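Iron transport multicopper oxidase FET3 (Saccharomyces cerevisiae, PDB 1ZPU) oxidises ferrous to ferric iron with four copper ions, reducing oxygen to water, so that the iron permease FTR1 can carry the ferric iron into the cell. Local coordinates at residues 255-258 with 259-262; 296-299 with 300-303; 493-496 with 497-501. All blocks are in the same frame, centred on the assembly; numbering follows the deposited sequence.

Contact 1: 255-258 with 259-262; sequences KFDD and TMLD. With NAG (2-acetamido-2-deoxy-beta-D-glucopyranose), chain L.
Leu-261 presents CD1 obliquely to the ring of Phe-256, 4.1 Å from its CD2, with the two side chains running at about a right angle. The other flat group, the Asp-257 carboxylate, has its OD1 next to the thioether of Met-260, and the hydroxyl of Tyr-229, hydrogen-bonded to it, is the main polar partner of OD1. Both pairs lie where strand 250-256 runs into a short 3-10 turn, by which the chain leaves that strand of the second cupredoxin domain of this multicopper oxidase.

Two successive i to i+3 hydrogen bonds define the turn. Met-260 N donates to Asp-257 O over 3.1 Å in a nearly straight bond (167° at the hydrogen), while Leu-261 N reaches Asp-258 O at 3.0 Å. The bent chain carries Leu-261 back over the start of the turn, where CD1 also lies close to Asp-258 CA. Pro-167 and Val-199 pack on the Phe-256 side chain, and Leu-270 on Asp-258.

With CG of Asp-257 anti to its backbone nitrogen (chi1 177°), the carboxylate extends across the Met-260 chain. Asp-257 OD1 is 3.7 Å from Met-260 CG and 3.6 Å from its SD, the two side chains crossing at about a right angle. Met-260 also touches Ser-200, and its side chain lies about 6 Å from that of His-468 and about 7 Å from the type 1 copper, placing the turn beside that site.

At the strand end, Lys-255 turns to the glycan carried by Asn-271: the chain is extended until chi4, where it bends, and Lys-255 CE stands 3.4 Å from O5 of the N-acetylglucosamine.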
ATOM      1  N   LYS A 255     -11.867  13.852   5.633  1.00 69.11           N
ATOM      2  CA  LYS A 255     -12.102  13.670   7.064  1.00 69.25           C
ATOM      3  C   LYS A 255     -11.333  12.467   7.597  1.00 69.15           C
ATOM      4  O   LYS A 255     -11.294  11.428   6.936  1.00 69.18           O
ATOM      5  CB  LYS A 255     -13.607  13.481   7.299  1.00 69.28           C
ATOM      6  CG  LYS A 255     -14.043  13.573   8.739  1.00 69.19           C
ATOM      7  CD  LYS A 255     -15.521  13.264   8.881  1.00 69.44           C
ATOM      8  CE  LYS A 255     -16.077  13.741  10.213  1.00 69.34           C
ATOM      9  NZ  LYS A 255     -15.071  13.682  11.319  1.00 70.27           N
ATOM     10  N   PHE A 256     -10.722  12.617   8.775  1.00 69.00           N
ATOM     11  CA  PHE A 256     -10.042  11.516   9.457  1.00 69.14           C
ATOM     12  C   PHE A 256     -11.031  10.393   9.756  1.00 69.46           C
ATOM     13  O   PHE A 256     -12.203  10.653  10.069  1.00 70.01           O
ATOM     14  CB  PHE A 256      -9.544  11.982  10.819  1.00 69.27           C
ATOM     15  CG  PHE A 256      -8.122  12.446  10.856  1.00 69.11           C
ATOM     16  CD1 PHE A 256      -7.817  13.793  10.735  1.00 68.87           C
ATOM     17  CD2 PHE A 256      -7.095  11.545  11.121  1.00 69.45           C
ATOM     18  CE1 PHE A 256      -6.514  14.218  10.808  1.00 69.78           C
ATOM     19  CE2 PHE A 256      -5.782  11.958  11.207  1.00 68.73           C
ATOM     20  CZ  PHE A 256      -5.481  13.294  11.045  1.00 69.29           C
ATOM     21  N   ASP A 257     -10.565   9.149   9.695  1.00 69.50           N
ATOM     22  CA  ASP A 257     -11.253   8.050  10.368  1.00 69.46           C
ATOM     23  C   ASP A 257     -10.684   7.954  11.787  1.00 69.66           C
ATOM     24  O   ASP A 257      -9.714   7.230  12.040  1.00 69.90           O
ATOM     25  CB  ASP A 257     -11.035   6.757   9.611  1.00 69.18           C
ATOM     26  CG  ASP A 257     -11.654   5.559  10.293  1.00 69.61           C
ATOM     27  OD1 ASP A 257     -11.582   4.469   9.689  1.00 69.68           O
ATOM     28  OD2 ASP A 257     -12.198   5.685  11.419  1.00 69.99           O
ATOM     29  N   ASP A 258     -11.274   8.702  12.712  1.00 69.72           N
ATOM     30  CA  ASP A 258     -10.651   8.897  14.019  1.00 70.07           C
ATOM     31  C   ASP A 258     -10.737   7.641  14.886  1.00 69.82           C
ATOM     32  O   ASP A 258     -10.093   7.525  15.924  1.00 69.95           O
ATOM     33  CB  ASP A 258     -11.244  10.123  14.720  1.00 70.52           C
ATOM     34  CG  ASP A 258     -12.748  10.063  14.816  1.00 71.65           C
ATOM     35  OD1 ASP A 258     -13.406  11.093  14.541  1.00 73.83           O
ATOM     36  OD2 ASP A 258     -13.276   8.983  15.152  1.00 72.97           O
ATOM     37  N   THR A 259     -11.556   6.708  14.432  1.00 69.79           N
ATOM     38  CA  THR A 259     -11.610   5.348  14.943  1.00 69.58           C
ATOM     39  C   THR A 259     -10.213   4.729  15.081  1.00 69.55           C
ATOM     40  O   THR A 259      -9.925   4.010  16.038  1.00 69.69           O
ATOM     41  CB  THR A 259     -12.489   4.548  13.977  1.00 69.46           C
ATOM     42  OG1 THR A 259     -13.826   4.620  14.455  1.00 69.03           O
ATOM     43  CG2 THR A 259     -12.031   3.072  13.774  1.00 70.10           C
ATOM     44  N   MET A 260      -9.344   5.035  14.127  1.00 69.53           N
ATOM     45  CA  MET A 260      -8.026   4.430  14.056  1.00 69.76           C
ATOM     46  C   MET A 260      -7.055   5.099  15.005  1.00 69.48           C
ATOM     47  O   MET A 260      -5.984   4.555  15.278  1.00 69.58           O
ATOM     48  CB  MET A 260      -7.510   4.476  12.615  1.00 69.60           C
ATOM     49  CG  MET A 260      -8.493   3.828  11.655  1.00 69.65           C
ATOM     50  SD  MET A 260      -8.034   3.873   9.930  1.00 70.86           S
ATOM     51  CE  MET A 260      -6.641   2.737   9.852  1.00 70.15           C
ATOM     52  N   LEU A 261      -7.446   6.265  15.512  1.00 69.38           N
ATOM     53  CA  LEU A 261      -6.601   7.058  16.389  1.00 69.41           C
ATOM     54  C   LEU A 261      -6.723   6.564  17.817  1.00 69.57           C
ATOM     55  O   LEU A 261      -7.829   6.314  18.288  1.00 69.85           O
ATOM     56  CB  LEU A 261      -6.984   8.532  16.301  1.00 69.34           C
ATOM     57  CG  LEU A 261      -6.736   9.263  14.972  1.00 69.70           C
ATOM     58  CD1 LEU A 261      -7.087  10.737  15.119  1.00 68.72           C
ATOM     59  CD2 LEU A 261      -5.292   9.114  14.482  1.00 68.92           C
ATOM     60  N   ASP A 262      -5.595   6.418  18.506  1.00 69.69           N
ATOM     61  CA  ASP A 262      -5.621   5.931  19.873  1.00 69.72           C
ATOM     62  C   ASP A 262      -6.414   6.885  20.755  1.00 69.65           C
ATOM     63  O   ASP A 262      -7.301   6.465  21.479  1.00 69.86           O
ATOM     64  CB  ASP A 262      -4.211   5.751  20.416  1.00 69.92           C
ATOM     65  CG  ASP A 262      -4.212   5.241  21.842  1.00 72.32           C
ATOM     66  OD1 ASP A 262      -3.756   5.989  22.752  1.00 74.00           O
ATOM     67  OD2 ASP A 262      -4.702   4.100  22.061  1.00 74.27           O
TER
HETATM   68  C1  NAG L   1     -16.324  17.452  11.028  1.00 67.22           C
HETATM   69  C2  NAG L   1     -16.951  18.461  11.983  1.00 66.60           C
HETATM   70  C3  NAG L   1     -18.191  17.935  12.718  1.00 67.08           C
HETATM   71  C4  NAG L   1     -19.243  17.453  11.745  1.00 66.85           C
HETATM   72  C5  NAG L   1     -18.540  16.391  10.899  1.00 67.13           C
HETATM   73  C6  NAG L   1     -19.484  15.825   9.842  1.00 66.21           C
HETATM   74  C7  NAG L   1     -15.805  20.194  13.260  1.00 69.37           C
HETATM   75  C8  NAG L   1     -16.161  21.250  12.251  1.00 70.24           C
HETATM   76  N2  NAG L   1     -15.968  18.902  12.937  1.00 67.71           N
HETATM   77  O3  NAG L   1     -18.802  18.950  13.478  1.00 67.33           O
HETATM   78  O4  NAG L   1     -20.331  16.963  12.507  1.00 69.15           O
HETATM   79  O5  NAG L   1     -17.374  16.911  10.239  1.00 67.83           O
HETATM   80  O6  NAG L   1     -19.747  16.823   8.883  1.00 64.84           O
HETATM   81  O7  NAG L   1     -15.378  20.559  14.355  1.00 68.60           O

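Contact 2: 296-299 with 300-303; sequences FLDD and FYLQ. With NAG (2-acetamido-2-deoxy-beta-D-glucopyranose), chain I; NAG (2-acetamido-2-deoxy-beta-D-glucopyranose), chain B.
Tyr-301 starts beside Asp-298: its CB lies 3.9 Å from Asp-298 O. The two residues belong to a 3-10 turn opened by an Asx turn at Asp-298, in the linker between the second and third cupredoxin domains. With CG beside the backbone nitrogen (chi1 -65°), the ring meets Asp-298 O at its edge, near the ring plane, through CD1. Tyr-301 CE1 comes 4.0 Å from Asp-298 OD2, the carboxylate standing almost perpendicular to the ring. One face has Phe-300 CD2 over its centre. On the opposite face lies the second N-acetylglucosamine of the Asn-223 glycan, its C6 3.8 Å from Tyr-301 CE1 and its C4 3.9 Å from Tyr-301 CE2; CD2 comes nearest its O3, and at the far end C6 also meets CZ.

Asp-298 closes the Asx turn, OD1 accepting from Phe-300 N at 3.1 Å from above the carboxylate plane. Its backbone O takes Tyr-301 N in a nearly straight bond (171°), and Leu-302 N bonds to Asp-299 O. Both acids face the third domain: Asp-298 forms salt bridges with Arg-406 and Arg-442, Asp-299 with Arg-436 and Arg-406. Paired in this way, the carboxylates are probably kept ionised.

The leucines face the second domain instead, Leu-297 on Tyr-236 and Val-212, Leu-302 on Ile-215. They cross at about a right angle, Leu-297 CD2 lying 3.7 Å from Leu-302 CD1.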
ATOM      1  N   PHE A 296     -20.912   5.828   3.020  1.00 69.04           N
ATOM      2  CA  PHE A 296     -19.907   5.770   1.963  1.00 68.95           C
ATOM      3  C   PHE A 296     -20.071   4.478   1.167  1.00 69.02           C
ATOM      4  O   PHE A 296     -20.603   3.490   1.679  1.00 69.07           O
ATOM      5  CB  PHE A 296     -18.482   5.841   2.558  1.00 68.69           C
ATOM      6  CG  PHE A 296     -18.212   4.791   3.602  1.00 67.90           C
ATOM      7  CD1 PHE A 296     -17.743   3.535   3.240  1.00 65.88           C
ATOM      8  CD2 PHE A 296     -18.463   5.053   4.950  1.00 67.92           C
ATOM      9  CE1 PHE A 296     -17.511   2.564   4.199  1.00 66.06           C
ATOM     10  CE2 PHE A 296     -18.239   4.083   5.915  1.00 67.48           C
ATOM     11  CZ  PHE A 296     -17.768   2.834   5.540  1.00 66.98           C
ATOM     12  N   LEU A 297     -19.595   4.487  -0.072  1.00 69.12           N
ATOM     13  CA  LEU A 297     -19.585   3.302  -0.925  1.00 69.17           C
ATOM     14  C   LEU A 297     -18.808   2.125  -0.325  1.00 69.16           C
ATOM     15  O   LEU A 297     -17.662   2.266   0.066  1.00 69.06           O
ATOM     16  CB  LEU A 297     -18.976   3.656  -2.280  1.00 69.48           C
ATOM     17  CG  LEU A 297     -18.742   2.526  -3.277  1.00 69.48           C
ATOM     18  CD1 LEU A 297     -20.073   2.113  -3.896  1.00 69.35           C
ATOM     19  CD2 LEU A 297     -17.763   3.009  -4.324  1.00 68.95           C
ATOM     20  N   ASP A 298     -19.452   0.961  -0.259  1.00 69.45           N
ATOM     21  CA  ASP A 298     -18.759  -0.277   0.108  1.00 69.31           C
ATOM     22  C   ASP A 298     -18.198  -0.902  -1.166  1.00 69.23           C
ATOM     23  O   ASP A 298     -18.939  -1.466  -1.980  1.00 69.19           O
ATOM     24  CB  ASP A 298     -19.681  -1.261   0.854  1.00 69.08           C
ATOM     25  CG  ASP A 298     -18.927  -2.472   1.404  1.00 69.30           C
ATOM     26  OD1 ASP A 298     -17.765  -2.700   0.986  1.00 69.93           O
ATOM     27  OD2 ASP A 298     -19.493  -3.207   2.246  1.00 68.32           O
ATOM     28  N   ASP A 299     -16.885  -0.784  -1.326  1.00 69.20           N
ATOM     29  CA  ASP A 299     -16.193  -1.226  -2.525  1.00 69.20           C
ATOM     30  C   ASP A 299     -16.354  -2.715  -2.803  1.00 69.17           C
ATOM     31  O   ASP A 299     -16.083  -3.160  -3.913  1.00 69.35           O
ATOM     32  CB  ASP A 299     -14.719  -0.848  -2.463  1.00 69.14           C
ATOM     33  CG  ASP A 299     -14.028  -1.376  -1.213  1.00 70.21           C
ATOM     34  OD1 ASP A 299     -14.629  -1.297  -0.115  1.00 72.44           O
ATOM     35  OD2 ASP A 299     -12.877  -1.859  -1.310  1.00 70.12           O
ATOM     36  N   PHE A 300     -16.811  -3.479  -1.811  1.00 69.14           N
ATOM     37  CA  PHE A 300     -17.065  -4.916  -1.984  1.00 69.00           C
ATOM     38  C   PHE A 300     -18.070  -5.191  -3.120  1.00 69.33           C
ATOM     39  O   PHE A 300     -17.982  -6.220  -3.800  1.00 69.65           O
ATOM     40  CB  PHE A 300     -17.540  -5.536  -0.660  1.00 68.60           C
ATOM     41  CG  PHE A 300     -17.858  -7.009  -0.744  1.00 68.70           C
ATOM     42  CD1 PHE A 300     -16.906  -7.961  -0.395  1.00 68.52           C
ATOM     43  CD2 PHE A 300     -19.119  -7.449  -1.160  1.00 68.05           C
ATOM     44  CE1 PHE A 300     -17.195  -9.336  -0.476  1.00 67.68           C
ATOM     45  CE2 PHE A 300     -19.404  -8.804  -1.254  1.00 67.50           C
ATOM     46  CZ  PHE A 300     -18.438  -9.751  -0.907  1.00 67.61           C
ATOM     47  N   TYR A 301     -19.010  -4.271  -3.334  1.00 69.39           N
ATOM     48  CA  TYR A 301     -20.069  -4.471  -4.322  1.00 69.41           C
ATOM     49  C   TYR A 301     -19.759  -3.871  -5.697  1.00 69.35           C
ATOM     50  O   TYR A 301     -20.587  -3.948  -6.614  1.00 69.32           O
ATOM     51  CB  TYR A 301     -21.397  -3.945  -3.776  1.00 69.71           C
ATOM     52  CG  TYR A 301     -21.898  -4.719  -2.574  1.00 70.20           C
ATOM     53  CD1 TYR A 301     -21.715  -4.230  -1.276  1.00 70.57           C
ATOM     54  CD2 TYR A 301     -22.552  -5.939  -2.731  1.00 70.08           C
ATOM     55  CE1 TYR A 301     -22.170  -4.936  -0.169  1.00 70.22           C
ATOM     56  CE2 TYR A 301     -23.008  -6.651  -1.636  1.00 70.59           C
ATOM     57  CZ  TYR A 301     -22.813  -6.145  -0.359  1.00 70.78           C
ATOM     58  OH  TYR A 301     -23.271  -6.856   0.726  1.00 71.33           O
ATOM     59  N   LEU A 302     -18.571  -3.275  -5.837  1.00 69.11           N
ATOM     60  CA  LEU A 302     -18.102  -2.790  -7.139  1.00 69.01           C
ATOM     61  C   LEU A 302     -18.000  -3.930  -8.174  1.00 69.23           C
ATOM     62  O   LEU A 302     -17.764  -5.098  -7.819  1.00 69.26           O
ATOM     63  CB  LEU A 302     -16.780  -2.057  -6.991  1.00 68.80           C
ATOM     64  CG  LEU A 302     -16.806  -0.522  -6.939  1.00 69.07           C
ATOM     65  CD1 LEU A 302     -18.163   0.067  -6.552  1.00 67.53           C
ATOM     66  CD2 LEU A 302     -15.705  -0.034  -6.013  1.00 67.53           C
ATOM     67  N   GLN A 303     -18.218  -3.599  -9.447  1.00 69.17           N
ATOM     68  CA  GLN A 303     -18.265  -4.620 -10.495  1.00 68.91           C
ATOM     69  C   GLN A 303     -17.248  -4.330 -11.583  1.00 69.13           C
ATOM     70  O   GLN A 303     -17.429  -3.392 -12.366  1.00 69.23           O
ATOM     71  CB  GLN A 303     -19.658  -4.708 -11.097  1.00 68.45           C
ATOM     72  CG  GLN A 303     -20.723  -5.056 -10.088  1.00 68.21           C
ATOM     73  CD  GLN A 303     -22.119  -4.833 -10.609  1.00 66.95           C
ATOM     74  OE1 GLN A 303     -22.983  -4.350  -9.887  1.00 66.39           O
ATOM     75  NE2 GLN A 303     -22.347  -5.177 -11.866  1.00 66.54           N
TER
HETATM   76  C1  NAG I   1     -23.193   0.197  -6.418  1.00 75.75           C
HETATM   77  C2  NAG I   1     -23.276  -1.179  -7.068  1.00 76.56           C
HETATM   78  C3  NAG I   1     -24.376  -2.058  -6.437  1.00 78.11           C
HETATM   79  C4  NAG I   1     -24.664  -1.875  -4.938  1.00 80.82           C
HETATM   80  C5  NAG I   1     -24.152  -0.536  -4.379  1.00 79.41           C
HETATM   81  C6  NAG I   1     -23.772  -0.638  -2.905  1.00 78.83           C
HETATM   82  C7  NAG I   1     -22.577  -1.160  -9.482  1.00 73.80           C
HETATM   83  C8  NAG I   1     -21.110  -1.319  -9.151  1.00 72.83           C
HETATM   84  N2  NAG I   1     -23.488  -1.017  -8.502  1.00 75.32           N
HETATM   85  O3  NAG I   1     -24.063  -3.421  -6.625  1.00 76.34           O
HETATM   86  O4  NAG I   1     -26.078  -2.015  -4.804  1.00 87.23           O
HETATM   87  O5  NAG I   1     -22.993  -0.083  -5.051  1.00 77.90           O
HETATM   88  O6  NAG I   1     -22.810   0.344  -2.577  1.00 79.09           O
HETATM   89  O7  NAG I   1     -22.923  -1.165 -10.663  1.00 71.52           O
HETATM   90  C1  NAG B   2     -26.647  -2.567  -3.569  1.00 92.07           C
HETATM   91  C2  NAG B   2     -27.605  -3.762  -3.829  1.00 94.49           C
HETATM   92  C3  NAG B   2     -27.053  -5.102  -3.278  1.00 95.14           C
HETATM   93  C4  NAG B   2     -26.487  -5.007  -1.851  1.00 95.14           C
HETATM   94  C5  NAG B   2     -26.347  -3.538  -1.443  1.00 95.07           C
HETATM   95  C6  NAG B   2     -25.582  -3.310  -0.139  1.00 96.06           C
HETATM   96  C7  NAG B   2     -30.073  -3.170  -3.939  1.00 95.50           C
HETATM   97  C8  NAG B   2     -30.812  -1.921  -3.420  1.00 94.68           C
HETATM   98  N2  NAG B   2     -28.951  -3.516  -3.274  1.00 95.55           N
HETATM   99  O3  NAG B   2     -26.039  -5.610  -4.124  1.00 95.19           O
HETATM  100  O4  NAG B   2     -27.322  -5.711  -0.956  1.00 95.54           O
HETATM  101  O5  NAG B   2     -25.726  -2.860  -2.522  1.00 93.66           O
HETATM  102  O6  NAG B   2     -25.813  -1.985   0.304  1.00 96.37           O
HETATM  103  O7  NAG B   2     -30.532  -3.812  -4.912  1.00 95.65           O

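Contact 3: 493-496 with 497-501; sequences SENH and LEVCQ
Backbone hydrogen bonds join Ser-493, Glu-494, Asn-495 and His-496 to the residues one turn on, in the regular i to i+4 pattern of an alpha-helix. Leu-497 N donates to Ser-493 O at 3.3 Å almost without a bend (176°). Glu-498 N meets Glu-494 O at 2.8 Å, and Val-499 and Cys-500 continue the series to the carbonyls of Asn-495 and His-496.

Capping supplies one further bond. Ser-493 is the N-cap, and its OG accepts from His-496 N at 3.3 Å, a weak bond that gives a partner to an amide in the first turn.

Van der Waals contacts set a methyl group against the preceding turn. Val-499 places CG2 beside its own backbone nitrogen, with CG1 anti to that nitrogen (chi1 177°); Val-499 CG2 thus lies 3.3 Å from Asn-495 O and 4.4 Å from Asn-495 ND2. In apolar packing, the side chains of Val-499 and His-496 both lie on Met-89 of strand 88-94.

Polar and covalent links bind the same helix to the first domain. The Asn-495 amide uses both ends on the edge strand's backbone, OD1 taking Leu-90 N and ND2 giving to Thr-88 O, and Cys-500 is in a disulfide with Cys-81. This combination implies that the C-terminal helix is held on the first cupredoxin domain by covalent, polar and apolar links together.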
ATOM      1  N   SER A 493      20.613  -8.502 -12.198  1.00 69.07           N
ATOM      2  CA  SER A 493      21.523  -7.675 -12.980  1.00 69.08           C
ATOM      3  C   SER A 493      22.809  -7.375 -12.214  1.00 69.25           C
ATOM      4  O   SER A 493      22.862  -7.526 -10.990  1.00 69.24           O
ATOM      5  CB  SER A 493      20.837  -6.356 -13.324  1.00 68.99           C
ATOM      6  OG  SER A 493      20.476  -5.657 -12.146  1.00 68.66           O
ATOM      7  N   GLU A 494      23.836  -6.933 -12.940  1.00 69.37           N
ATOM      8  CA  GLU A 494      25.098  -6.522 -12.321  1.00 69.48           C
ATOM      9  C   GLU A 494      24.833  -5.392 -11.318  1.00 69.37           C
ATOM     10  O   GLU A 494      25.323  -5.435 -10.189  1.00 69.34           O
ATOM     11  CB  GLU A 494      26.151  -6.084 -13.363  1.00 69.72           C
ATOM     12  CG  GLU A 494      26.119  -6.811 -14.719  1.00 70.18           C
ATOM     13  CD  GLU A 494      26.980  -8.068 -14.765  1.00 71.30           C
ATOM     14  OE1 GLU A 494      27.135  -8.737 -13.719  1.00 71.93           O
ATOM     15  OE2 GLU A 494      27.500  -8.394 -15.862  1.00 71.88           O
ATOM     16  N   ASN A 495      24.042  -4.404 -11.726  1.00 69.24           N
ATOM     17  CA  ASN A 495      23.706  -3.292 -10.849  1.00 69.25           C
ATOM     18  C   ASN A 495      23.172  -3.714  -9.477  1.00 69.23           C
ATOM     19  O   ASN A 495      23.641  -3.200  -8.455  1.00 69.14           O
ATOM     20  CB  ASN A 495      22.728  -2.328 -11.514  1.00 69.22           C
ATOM     21  CG  ASN A 495      22.329  -1.202 -10.590  1.00 69.67           C
ATOM     22  OD1 ASN A 495      21.139  -0.973 -10.336  1.00 70.28           O
ATOM     23  ND2 ASN A 495      23.327  -0.515 -10.040  1.00 69.70           N
ATOM     24  N   HIS A 496      22.202  -4.637  -9.464  1.00 69.21           N
ATOM     25  CA  HIS A 496      21.595  -5.135  -8.218  1.00 69.18           C
ATOM     26  C   HIS A 496      22.614  -5.830  -7.303  1.00 69.21           C
ATOM     27  O   HIS A 496      22.642  -5.573  -6.095  1.00 69.21           O
ATOM     28  CB  HIS A 496      20.431  -6.091  -8.505  1.00 69.16           C
ATOM     29  CG  HIS A 496      19.203  -5.425  -9.038  1.00 69.64           C
ATOM     30  ND1 HIS A 496      18.687  -4.265  -8.505  1.00 70.10           N
ATOM     31  CD2 HIS A 496      18.369  -5.777 -10.044  1.00 70.37           C
ATOM     32  CE1 HIS A 496      17.600  -3.918  -9.169  1.00 69.36           C
ATOM     33  NE2 HIS A 496      17.381  -4.820 -10.104  1.00 70.17           N
ATOM     34  N   LEU A 497      23.434  -6.709  -7.879  1.00 69.12           N
ATOM     35  CA  LEU A 497      24.515  -7.356  -7.147  1.00 69.11           C
ATOM     36  C   LEU A 497      25.470  -6.297  -6.582  1.00 69.24           C
ATOM     37  O   LEU A 497      25.933  -6.405  -5.445  1.00 69.20           O
ATOM     38  CB  LEU A 497      25.258  -8.352  -8.060  1.00 69.26           C
ATOM     39  CG  LEU A 497      24.859  -9.838  -8.216  1.00 68.79           C
ATOM     40  CD1 LEU A 497      23.455 -10.196  -7.714  1.00 68.07           C
ATOM     41  CD2 LEU A 497      25.047 -10.298  -9.666  1.00 68.83           C
ATOM     42  N   GLU A 498      25.736  -5.270  -7.383  1.00 69.39           N
ATOM     43  CA  GLU A 498      26.565  -4.139  -6.981  1.00 69.62           C
ATOM     44  C   GLU A 498      25.991  -3.418  -5.746  1.00 69.48           C
ATOM     45  O   GLU A 498      26.752  -3.055  -4.842  1.00 69.44           O
ATOM     46  CB  GLU A 498      26.731  -3.193  -8.177  1.00 70.13           C
ATOM     47  CG  GLU A 498      27.185  -1.773  -7.860  1.00 71.24           C
ATOM     48  CD  GLU A 498      28.691  -1.637  -7.743  1.00 72.97           C
ATOM     49  OE1 GLU A 498      29.440  -2.553  -8.180  1.00 72.97           O
ATOM     50  OE2 GLU A 498      29.118  -0.587  -7.215  1.00 74.20           O
ATOM     51  N   VAL A 499      24.665  -3.226  -5.722  1.00 69.25           N
ATOM     52  CA  VAL A 499      23.947  -2.655  -4.572  1.00 69.16           C
ATOM     53  C   VAL A 499      24.193  -3.483  -3.316  1.00 69.19           C
ATOM     54  O   VAL A 499      24.496  -2.933  -2.256  1.00 69.19           O
ATOM     55  CB  VAL A 499      22.395  -2.594  -4.808  1.00 69.31           C
ATOM     56  CG1 VAL A 499      21.661  -2.067  -3.576  1.00 69.02           C
ATOM     57  CG2 VAL A 499      22.049  -1.738  -5.994  1.00 69.33           C
ATOM     58  N   CYS A 500      24.046  -4.801  -3.449  1.00 69.25           N
ATOM     59  CA  CYS A 500      24.247  -5.741  -2.347  1.00 69.34           C
ATOM     60  C   CYS A 500      25.646  -5.723  -1.762  1.00 69.36           C
ATOM     61  O   CYS A 500      25.786  -5.615  -0.552  1.00 69.48           O
ATOM     62  CB  CYS A 500      23.868  -7.158  -2.762  1.00 69.47           C
ATOM     63  SG  CYS A 500      22.173  -7.581  -2.367  1.00 70.45           S
ATOM     64  N   GLN A 501      26.672  -5.825  -2.609  1.00 69.38           N
ATOM     65  CA  GLN A 501      28.067  -5.786  -2.141  1.00 69.50           C
ATOM     66  C   GLN A 501      28.363  -4.469  -1.439  1.00 69.53           C
ATOM     67  O   GLN A 501      29.048  -4.448  -0.416  1.00 69.79           O
ATOM     68  CB  GLN A 501      29.067  -5.961  -3.290  1.00 69.40           C
ATOM     69  CG  GLN A 501      29.053  -7.307  -3.955  1.00 69.34           C
ATOM     70  CD  GLN A 501      29.507  -7.214  -5.393  1.00 69.93           C
ATOM     71  OE1 GLN A 501      28.830  -6.606  -6.227  1.00 69.69           O
ATOM     72  NE2 GLN A 501      30.666  -7.812  -5.697  1.00 70.03           N
TER

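In the fold
The three contacts follow one another along the chain without interleaving. Contact 1 closes strand 250-256 in the second cupredoxin domain, contact 2 lies in the linker between strands 271-277 and 316-326, and contact 3 is on helix 494-502, after the last strand of the third domain. Contacts 1 and 2 are neighbours, with centres about 21 Å apart and nearest atoms about 8 Å apart, yet do not touch. Contact 3 lies across the chain's centre, about 42 and 43 Å from their centres. Contact 2 joins the second and third domains, contact 3 ties the helix to the first, and contact 1 lies beside the type 1 copper, whose ligands belong to the third domain.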